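Local coordinates for thymocyte nuclear protein 1 (Leishmania major, PDB 2AR1) that is of unknown function but carries an EVE domain of the PUA clan, consistent with a role in recognising modified bases in nucleic acids, at residues D63-Y68 and G79-V84. Sequence-based numbering, arbitrary orientation.
Sequences DKVLFY and GLAEVV
Asp63 receives the N-H of Val83 on its carbonyl O (N to O 2.8 Å), in the carbonyl plane, and its CB touches Val83 CG2; its carboxylate turns elsewhere, held by Ser60, His20 and Trp22. Lys64 pairs with Glu82 at a non-hydrogen-bonded position of this antiparallel hairpin. Bends at chi2 (-55°) and chi3 carry the lysine amine toward the neighbouring strand, slanting across the Glu82 side chain, where NZ forms a long salt bridge of 3.5 Å to Glu82 OE1, and a water links NZ to Ala81 O. That oxygen also accepts from Val65 N at 2.9 Å, the donor lying 45° out of the carbonyl plane, whereas Ala81 N returns a nearly straight bond to Val65 O (172° at the hydrogen). On the face opposite Lys64 and Glu82, Val65 CB meets Ala81 CB at 3.9 Å, and its CG2 reaches Val83 CG2. Back on the lysine face, Leu66 lies alongside Leu80, their CD2 methyls 3.6 Å apart, Leu66 packing on helix 156-169 and Leu80 on Trp123. Phe67 N bonds Gly79 O. Backbone bonds and buried apolar side chains thus join these EVE-domain strands between strands 21-26 and 113-128, the partly exposed Lys64-Glu82 charges probably adding little.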
loop_
_atom_site.group_PDB
_atom_site.type_symbol
_atom_site.label_atom_id
_atom_site.label_comp_id
_atom_site.label_asym_id
_atom_site.label_seq_id
_atom_site.Cartn_x
_atom_site.Cartn_y
_atom_site.Cartn_z
ATOM N N ASP A 63 -3.818 2.985 11.143
ATOM C CA ASP A 63 -4.006 1.799 10.312
ATOM C C ASP A 63 -2.711 1.099 9.766
ATOM O O ASP A 63 -1.684 1.743 9.419
ATOM C CB ASP A 63 -4.920 2.147 9.124
ATOM C CG ASP A 63 -6.383 2.246 9.476
ATOM O OD1 ASP A 63 -6.822 2.083 10.655
ATOM O OD2 ASP A 63 -7.140 2.637 8.549
ATOM N N LYS A 64 -2.804 -0.214 9.716
ATOM C CA LYS A 64 -1.599 -1.034 9.419
ATOM C C LYS A 64 -1.575 -1.239 7.936
ATOM O O LYS A 64 -2.624 -1.390 7.308
ATOM C CB LYS A 64 -1.649 -2.341 10.219
ATOM C CG LYS A 64 -1.574 -2.246 11.700
ATOM C CD LYS A 64 -0.340 -1.482 12.109
ATOM C CE LYS A 64 0.335 -1.932 13.384
ATOM N NZ LYS A 64 1.798 -1.604 13.254
ATOM N N VAL A 65 -0.379 -1.358 7.348
ATOM C CA VAL A 65 -0.202 -1.453 5.921
ATOM C C VAL A 65 0.826 -2.535 5.555
ATOM O O VAL A 65 1.956 -2.493 6.060
ATOM C CB VAL A 65 0.301 -0.102 5.384
ATOM C CG1 VAL A 65 0.772 -0.250 3.975
ATOM C CG2 VAL A 65 -0.752 0.907 5.418
ATOM N N LEU A 66 0.432 -3.470 4.707
ATOM C CA LEU A 66 1.347 -4.434 3.962
ATOM C C LEU A 66 1.914 -3.680 2.809
ATOM O O LEU A 66 1.190 -3.190 1.950
ATOM C CB LEU A 66 0.612 -5.681 3.531
ATOM C CG LEU A 66 -0.073 -6.448 4.641
ATOM C CD1 LEU A 66 -1.015 -7.516 4.153
ATOM C CD2 LEU A 66 0.931 -6.982 5.624
ATOM N N PHE A 67 3.267 -3.625 2.768
ATOM C CA PHE A 67 3.961 -2.973 1.681
ATOM C C PHE A 67 4.212 -4.078 0.613
ATOM O O PHE A 67 5.016 -4.981 0.827
ATOM C CB PHE A 67 5.271 -2.387 2.167
ATOM C CG PHE A 67 5.860 -1.378 1.229
ATOM C CD1 PHE A 67 6.450 -1.736 0.073
ATOM C CD2 PHE A 67 5.841 -0.022 1.581
ATOM C CE1 PHE A 67 6.985 -0.768 -0.812
ATOM C CE2 PHE A 67 6.433 0.972 0.746
ATOM C CZ PHE A 67 6.972 0.601 -0.462
ATOM N N TYR A 68 3.585 -3.959 -0.524
ATOM C CA TYR A 68 3.611 -5.000 -1.538
ATOM C C TYR A 68 4.355 -4.515 -2.740
ATOM O O TYR A 68 3.971 -3.523 -3.329
ATOM C CB TYR A 68 2.176 -5.409 -1.943
ATOM C CG TYR A 68 2.071 -6.550 -2.934
ATOM C CD1 TYR A 68 2.152 -6.307 -4.280
ATOM C CD2 TYR A 68 1.923 -7.861 -2.506
ATOM C CE1 TYR A 68 2.014 -7.330 -5.211
ATOM C CE2 TYR A 68 1.827 -8.901 -3.424
ATOM C CZ TYR A 68 1.921 -8.638 -4.774
ATOM O OH TYR A 68 1.829 -9.695 -5.646
ATOM N N GLY A 79 7.387 -5.758 3.459
ATOM C CA GLY A 79 7.459 -5.088 4.795
ATOM C C GLY A 79 6.160 -4.511 5.211
ATOM O O GLY A 79 5.113 -4.812 4.674
ATOM N N LEU A 80 6.253 -3.633 6.153
ATOM C CA LEU A 80 5.130 -3.091 6.855
ATOM C C LEU A 80 5.279 -1.577 6.986
ATOM O O LEU A 80 6.381 -1.037 7.166
ATOM C CB LEU A 80 5.045 -3.699 8.280
ATOM C CG LEU A 80 4.855 -5.217 8.397
ATOM C CD1 LEU A 80 4.648 -5.570 9.811
ATOM C CD2 LEU A 80 3.580 -5.618 7.607
ATOM N N ALA A 81 4.125 -0.907 6.875
ATOM C CA ALA A 81 4.031 0.502 7.144
ATOM C C ALA A 81 2.806 0.798 8.041
ATOM O O ALA A 81 2.040 -0.104 8.431
ATOM C CB ALA A 81 3.941 1.299 5.861
ATOM N N GLU A 82 2.640 2.063 8.316
ATOM C CA GLU A 82 1.526 2.521 9.200
ATOM C C GLU A 82 1.033 3.872 8.724
ATOM O O GLU A 82 1.800 4.670 8.288
ATOM C CB GLU A 82 1.943 2.546 10.636
ATOM C CG GLU A 82 0.909 3.056 11.535
ATOM C CD GLU A 82 1.301 2.913 13.015
ATOM O OE1 GLU A 82 1.987 1.920 13.320
ATOM O OE2 GLU A 82 0.881 3.765 13.875
ATOM N N VAL A 83 -0.287 4.069 8.650
ATOM C CA VAL A 83 -0.780 5.357 8.217
ATOM C C VAL A 83 -0.488 6.429 9.305
ATOM O O VAL A 83 -0.820 6.268 10.514
ATOM C CB VAL A 83 -2.317 5.269 7.920
ATOM C CG1 VAL A 83 -2.925 6.650 7.638
ATOM C CG2 VAL A 83 -2.532 4.278 6.762
ATOM N N VAL A 84 0.132 7.550 8.908
ATOM C CA VAL A 84 0.336 8.658 9.849
ATOM C C VAL A 84 -0.357 10.026 9.589
ATOM O O VAL A 84 -0.340 10.882 10.435
ATOM C CB VAL A 84 1.836 8.914 10.167
ATOM C CG1 VAL A 84 2.449 7.647 10.786
ATOM C CG2 VAL A 84 2.578 9.338 8.921
HETATM O O HOH W 1 1.954 -2.403 10.289
#